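Local coordinates for protein UDP-N-acetylglucosamine 2-epimerase (Methanocaldococcus jannaschii, PDB 4NES) that probably catalyses the reversible epimerization at C-2 of UDP-N-acetylglucosamine, producing UDP-N-acetylmannosamine, the activated donor of ManNAc residues, at residues D137-K151 with E157-N169. Residues are numbered along the deposited sequence; the frame is centred on the assembly and turned at random.
Sequences DHISSYLFAPTEIAK and EGIEENKIFVVGN
The carboxylate of Glu157 is gripped from both of its oxygens: OE1 accepts from His138 NE2 at 2.8 Å, while OE2 is taken by Arg121 and Arg125. The imidazole meets OE1 on its anti side, 24° out of the carboxylate plane, and the ring and carboxylate planes are nearly parallel but offset. Ile159 then lays its CD1 over one face of this ring, 4.1 Å from the centroid, a CH-pi contact for which a slim methyl tip is well shaped. Together they restrain the rotation of the imidazole, which also meets the ring of His138 of the second subunit at the dimer interface.

Beyond these residues, strands 142-145 and 164-166 run parallel as the ends of a beta-alpha-beta unit whose crossover is helix 148-156, at one edge of the parallel sheet of the N-terminal Rossmann-like domain of a GT-B fold. Leu143 and Ala145 each use both N and O to bond alternate residues opposite; the bond from Phe165 N to Leu143 O, 2.9 Å, is nearly straight at 175°. Side chains alternate accordingly. Phe144 and Phe165 lie side by side toward helix 353-363, whose Ile360 both touch, their oblique rings 5.9 Å apart between centroids. Leu143, Ala145, Ile164 and Val166 face the crossover helix, and small Ala145 suits this close packing.

Lys151 leaves that helix with CG anti to the backbone N (chi1 169°) and the rest extended, which carries its aliphatic stem across Ile164 CG2 and Val166 CG2, with CB 3.7 Å from the latter. Its length then brings Lys151 NZ to Glu161 OE2, a 2.8 Å salt bridge at the solvent-facing margin. Past the strands, Gly168, whose backbone angles call for glycine, sets CA 3.2 Å from Pro146 O, and a water donates to both Phe144 O and Gly168 O.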
loop_
_atom_site.group_PDB
_atom_site.type_symbol
_atom_site.label_atom_id
_atom_site.label_comp_id
_atom_site.label_asym_id
_atom_site.label_seq_id
_atom_site.Cartn_x
_atom_site.Cartn_y
_atom_site.Cartn_z
ATOM N N ASP A 137 3.472 -6.855 2.033
ATOM C CA ASP A 137 3.327 -7.830 3.117
ATOM C C ASP A 137 1.956 -7.701 3.781
ATOM O O ASP A 137 1.353 -8.701 4.157
ATOM C CB ASP A 137 4.447 -7.682 4.164
ATOM C CG ASP A 137 5.780 -8.250 3.697
ATOM O OD1 ASP A 137 5.786 -9.078 2.770
ATOM O OD2 ASP A 137 6.816 -7.872 4.286
ATOM N N HIS A 138 1.451 -6.477 3.909
ATOM C CA HIS A 138 0.194 -6.281 4.598
ATOM C C HIS A 138 -1.048 -6.585 3.778
ATOM O O HIS A 138 -2.155 -6.547 4.307
ATOM C CB HIS A 138 0.137 -4.881 5.201
ATOM C CG HIS A 138 0.958 -4.755 6.430
ATOM N ND1 HIS A 138 0.455 -4.985 7.687
ATOM C CD2 HIS A 138 2.282 -4.490 6.598
ATOM C CE1 HIS A 138 1.418 -4.843 8.586
ATOM N NE2 HIS A 138 2.537 -4.544 7.940
ATOM N N ILE A 139 -0.874 -6.901 2.498
ATOM C CA ILE A 139 -2.011 -7.371 1.705
ATOM C C ILE A 139 -1.805 -8.781 1.155
ATOM O O ILE A 139 -2.548 -9.227 0.277
ATOM C CB ILE A 139 -2.390 -6.391 0.574
ATOM C CG1 ILE A 139 -1.145 -5.949 -0.186
ATOM C CG2 ILE A 139 -3.151 -5.191 1.138
ATOM C CD1 ILE A 139 -1.445 -5.030 -1.349
ATOM N N SER A 140 -0.821 -9.495 1.687
ATOM C CA SER A 140 -0.529 -10.849 1.217
ATOM C C SER A 140 -1.288 -11.908 1.999
ATOM O O SER A 140 -1.477 -11.784 3.205
ATOM C CB SER A 140 0.967 -11.132 1.339
ATOM O OG SER A 140 1.699 -10.361 0.411
ATOM N N SER A 141 -1.697 -12.965 1.303
ATOM C CA SER A 141 -2.327 -14.111 1.941
ATOM C C SER A 141 -1.316 -15.197 2.315
ATOM O O SER A 141 -1.538 -15.960 3.258
ATOM C CB SER A 141 -3.403 -14.687 1.025
ATOM O OG SER A 141 -4.500 -13.796 0.939
ATOM N N TYR A 142 -0.213 -15.258 1.579
ATOM C CA TYR A 142 0.893 -16.153 1.899
ATOM C C TYR A 142 2.149 -15.305 1.939
ATOM O O TYR A 142 2.442 -14.575 0.982
ATOM C CB TYR A 142 1.067 -17.234 0.829
ATOM C CG TYR A 142 -0.136 -18.111 0.607
ATOM C CD1 TYR A 142 -1.156 -17.707 -0.241
ATOM C CD2 TYR A 142 -0.240 -19.355 1.220
ATOM C CE1 TYR A 142 -2.251 -18.507 -0.462
ATOM C CE2 TYR A 142 -1.346 -20.164 1.000
ATOM C CZ TYR A 142 -2.341 -19.729 0.157
ATOM O OH TYR A 142 -3.448 -20.517 -0.078
ATOM N N LEU A 143 2.905 -15.420 3.028
ATOM C CA LEU A 143 4.128 -14.647 3.205
ATOM C C LEU A 143 5.272 -15.627 3.319
ATOM O O LEU A 143 5.414 -16.313 4.336
ATOM C CB LEU A 143 4.040 -13.761 4.442
ATOM C CG LEU A 143 3.006 -12.655 4.216
ATOM C CD1 LEU A 143 1.688 -12.964 4.882
ATOM C CD2 LEU A 143 3.526 -11.305 4.657
ATOM N N PHE A 144 6.049 -15.727 2.251
ATOM C CA PHE A 144 7.145 -16.680 2.203
ATOM C C PHE A 144 8.413 -15.987 2.669
ATOM O O PHE A 144 9.104 -15.330 1.894
ATOM C CB PHE A 144 7.271 -17.266 0.795
ATOM C CG PHE A 144 6.070 -18.061 0.387
ATOM C CD1 PHE A 144 5.758 -19.232 1.060
ATOM C CD2 PHE A 144 5.227 -17.626 -0.631
ATOM C CE1 PHE A 144 4.646 -19.979 0.710
ATOM C CE2 PHE A 144 4.117 -18.372 -0.993
ATOM C CZ PHE A 144 3.821 -19.546 -0.319
ATOM N N ALA A 145 8.693 -16.137 3.959
ATOM C CA ALA A 145 9.808 -15.468 4.612
ATOM C C ALA A 145 11.086 -16.281 4.448
ATOM O O ALA A 145 11.061 -17.514 4.494
ATOM C CB ALA A 145 9.493 -15.255 6.089
ATOM N N PRO A 146 12.219 -15.604 4.229
ATOM C CA PRO A 146 13.441 -16.395 4.009
ATOM C C PRO A 146 14.077 -16.865 5.312
ATOM O O PRO A 146 14.800 -17.866 5.303
ATOM C CB PRO A 146 14.368 -15.412 3.290
ATOM C CG PRO A 146 13.903 -14.064 3.784
ATOM C CD PRO A 146 12.406 -14.183 3.895
ATOM N N THR A 147 13.811 -16.170 6.414
ATOM C CA THR A 147 14.457 -16.457 7.689
ATOM C C THR A 147 13.509 -16.205 8.851
ATOM O O THR A 147 12.460 -15.571 8.697
ATOM C CB THR A 147 15.659 -15.525 7.940
ATOM O OG1 THR A 147 15.191 -14.170 8.020
ATOM C CG2 THR A 147 16.699 -15.634 6.844
ATOM N N GLU A 148 13.911 -16.661 10.031
ATOM C CA GLU A 148 13.154 -16.394 11.243
ATOM C C GLU A 148 13.132 -14.910 11.604
ATOM O O GLU A 148 12.142 -14.436 12.153
ATOM C CB GLU A 148 13.689 -17.230 12.406
ATOM C CG GLU A 148 13.559 -18.736 12.185
ATOM C CD GLU A 148 12.121 -19.240 12.234
ATOM O OE1 GLU A 148 11.221 -18.493 12.675
ATOM O OE2 GLU A 148 11.898 -20.400 11.848
ATOM N N ILE A 149 14.201 -14.182 11.281
ATOM C CA ILE A 149 14.225 -12.724 11.459
ATOM C C ILE A 149 13.086 -12.065 10.684
ATOM O O ILE A 149 12.357 -11.223 11.213
ATOM C CB ILE A 149 15.565 -12.111 11.009
ATOM C CG1 ILE A 149 16.676 -12.514 11.984
ATOM C CG2 ILE A 149 15.454 -10.595 10.893
ATOM C CD1 ILE A 149 16.364 -12.195 13.424
ATOM N N ALA A 150 12.921 -12.468 9.431
ATOM C CA ALA A 150 11.854 -11.952 8.588
ATOM C C ALA A 150 10.484 -12.314 9.156
ATOM O O ALA A 150 9.576 -11.474 9.192
ATOM C CB ALA A 150 12.011 -12.472 7.164
ATOM N N LYS A 151 10.317 -13.555 9.616
ATOM C CA LYS A 151 9.058 -13.948 10.252
ATOM C C LYS A 151 8.765 -13.072 11.462
ATOM O O LYS A 151 7.644 -12.599 11.645
ATOM C CB LYS A 151 9.078 -15.421 10.663
ATOM C CG LYS A 151 7.908 -15.781 11.566
ATOM C CD LYS A 151 7.755 -17.275 11.715
ATOM C CE LYS A 151 6.584 -17.605 12.643
ATOM N NZ LYS A 151 6.380 -19.081 12.761
ATOM N N GLU A 157 4.573 -6.655 13.180
ATOM C CA GLU A 157 3.630 -5.779 12.486
ATOM C C GLU A 157 2.214 -6.354 12.494
ATOM O O GLU A 157 1.348 -5.907 11.737
ATOM C CB GLU A 157 4.106 -5.482 11.060
ATOM C CG GLU A 157 5.418 -4.715 11.031
ATOM C CD GLU A 157 5.985 -4.527 9.637
ATOM O OE1 GLU A 157 5.272 -4.779 8.640
ATOM O OE2 GLU A 157 7.161 -4.110 9.545
ATOM N N GLY A 158 1.994 -7.347 13.354
ATOM C CA GLY A 158 0.657 -7.843 13.627
ATOM C C GLY A 158 0.091 -8.806 12.605
ATOM O O GLY A 158 -1.090 -9.126 12.650
ATOM N N ILE A 159 0.922 -9.278 11.685
ATOM C CA ILE A 159 0.458 -10.215 10.671
ATOM C C ILE A 159 0.244 -11.581 11.310
ATOM O O ILE A 159 1.027 -12.013 12.153
ATOM C CB ILE A 159 1.450 -10.272 9.493
ATOM C CG1 ILE A 159 1.338 -8.978 8.682
ATOM C CG2 ILE A 159 1.195 -11.481 8.585
ATOM C CD1 ILE A 159 2.537 -8.690 7.829
ATOM N N GLU A 160 -0.843 -12.242 10.928
ATOM C CA GLU A 160 -1.217 -13.518 11.523
ATOM C C GLU A 160 -0.210 -14.621 11.201
ATOM O O GLU A 160 0.218 -14.785 10.045
ATOM C CB GLU A 160 -2.620 -13.919 11.066
ATOM C CG GLU A 160 -3.066 -13.280 9.754
ATOM C CD GLU A 160 -3.502 -11.813 9.874
ATOM O OE1 GLU A 160 -4.507 -11.528 10.559
ATOM O OE2 GLU A 160 -2.840 -10.942 9.270
ATOM N N GLU A 161 0.171 -15.378 12.225
ATOM C CA GLU A 161 1.210 -16.376 12.066
ATOM C C GLU A 161 0.860 -17.433 11.023
ATOM O O GLU A 161 1.752 -17.959 10.350
ATOM C CB GLU A 161 1.555 -17.040 13.403
ATOM C CG GLU A 161 2.795 -17.930 13.322
ATOM C CD GLU A 161 3.342 -18.325 14.674
ATOM O OE1 GLU A 161 2.789 -17.869 15.697
ATOM O OE2 GLU A 161 4.328 -19.093 14.714
ATOM N N ASN A 162 -0.424 -17.749 10.866
ATOM C CA ASN A 162 -0.786 -18.813 9.929
ATOM C C ASN A 162 -0.595 -18.449 8.456
ATOM O O ASN A 162 -0.665 -19.321 7.585
ATOM C CB ASN A 162 -2.189 -19.386 10.203
ATOM C CG ASN A 162 -3.299 -18.376 9.994
ATOM O OD1 ASN A 162 -3.065 -17.233 9.604
ATOM N ND2 ASN A 162 -4.532 -18.806 10.245
ATOM N N LYS A 163 -0.322 -17.173 8.191
ATOM C CA LYS A 163 -0.014 -16.702 6.844
ATOM C C LYS A 163 1.475 -16.811 6.511
ATOM O O LYS A 163 1.865 -16.664 5.351
ATOM C CB LYS A 163 -0.397 -15.232 6.697
ATOM C CG LYS A 163 -1.881 -14.895 6.680
ATOM C CD LYS A 163 -2.027 -13.396 6.423
ATOM C CE LYS A 163 -3.424 -13.004 5.981
ATOM N NZ LYS A 163 -4.468 -13.354 6.977
ATOM N N ILE A 164 2.296 -17.036 7.529
ATOM C CA ILE A 164 3.750 -16.937 7.389
ATOM C C ILE A 164 4.412 -18.306 7.316
ATOM O O ILE A 164 4.167 -19.171 8.161
ATOM C CB ILE A 164 4.365 -16.161 8.571
ATOM C CG1 ILE A 164 3.657 -14.824 8.764
ATOM C CG2 ILE A 164 5.857 -15.929 8.341
ATOM C CD1 ILE A 164 4.034 -14.156 10.075
ATOM N N PHE A 165 5.249 -18.491 6.301
ATOM C CA PHE A 165 6.004 -19.725 6.115
ATOM C C PHE A 165 7.461 -19.361 5.938
ATOM O O PHE A 165 7.795 -18.606 5.024
ATOM C CB PHE A 165 5.501 -20.459 4.866
ATOM C CG PHE A 165 4.041 -20.789 4.913
ATOM C CD1 PHE A 165 3.084 -19.861 4.513
ATOM C CD2 PHE A 165 3.623 -22.021 5.387
ATOM C CE1 PHE A 165 1.722 -20.177 4.580
ATOM C CE2 PHE A 165 2.273 -22.341 5.447
ATOM C CZ PHE A 165 1.331 -21.423 5.047
ATOM N N VAL A 166 8.335 -19.881 6.803
ATOM C CA VAL A 166 9.767 -19.649 6.654
ATOM C C VAL A 166 10.314 -20.744 5.760
ATOM O O VAL A 166 10.422 -21.902 6.177
ATOM C CB VAL A 166 10.482 -19.659 8.009
ATOM C CG1 VAL A 166 11.975 -19.401 7.814
ATOM C CG2 VAL A 166 9.868 -18.608 8.938
ATOM N N VAL A 167 10.619 -20.379 4.519
ATOM C CA VAL A 167 10.937 -21.361 3.484
ATOM C C VAL A 167 12.358 -21.256 2.941
ATOM O O VAL A 167 12.757 -22.059 2.096
ATOM C CB VAL A 167 9.955 -21.274 2.285
ATOM C CG1 VAL A 167 8.520 -21.591 2.709
ATOM C CG2 VAL A 167 10.030 -19.900 1.605
ATOM N N GLY A 168 13.131 -20.295 3.443
ATOM C CA GLY A 168 14.439 -19.986 2.893
ATOM C C GLY A 168 14.286 -19.008 1.748
ATOM O O GLY A 168 13.170 -18.644 1.380
ATOM N N ASN A 169 15.411 -18.566 1.191
ATOM C CA ASN A 169 15.378 -17.673 0.043
ATOM C C ASN A 169 15.637 -18.451 -1.235
ATOM O O ASN A 169 16.611 -19.204 -1.313
ATOM C CB ASN A 169 16.389 -16.531 0.215
ATOM C CG ASN A 169 16.118 -15.363 -0.720
ATOM O OD1 ASN A 169 15.974 -15.526 -1.930
ATOM N ND2 ASN A 169 16.002 -14.166 -0.147
HETATM O O HOH W 1 11.785 -16.210 0.990
#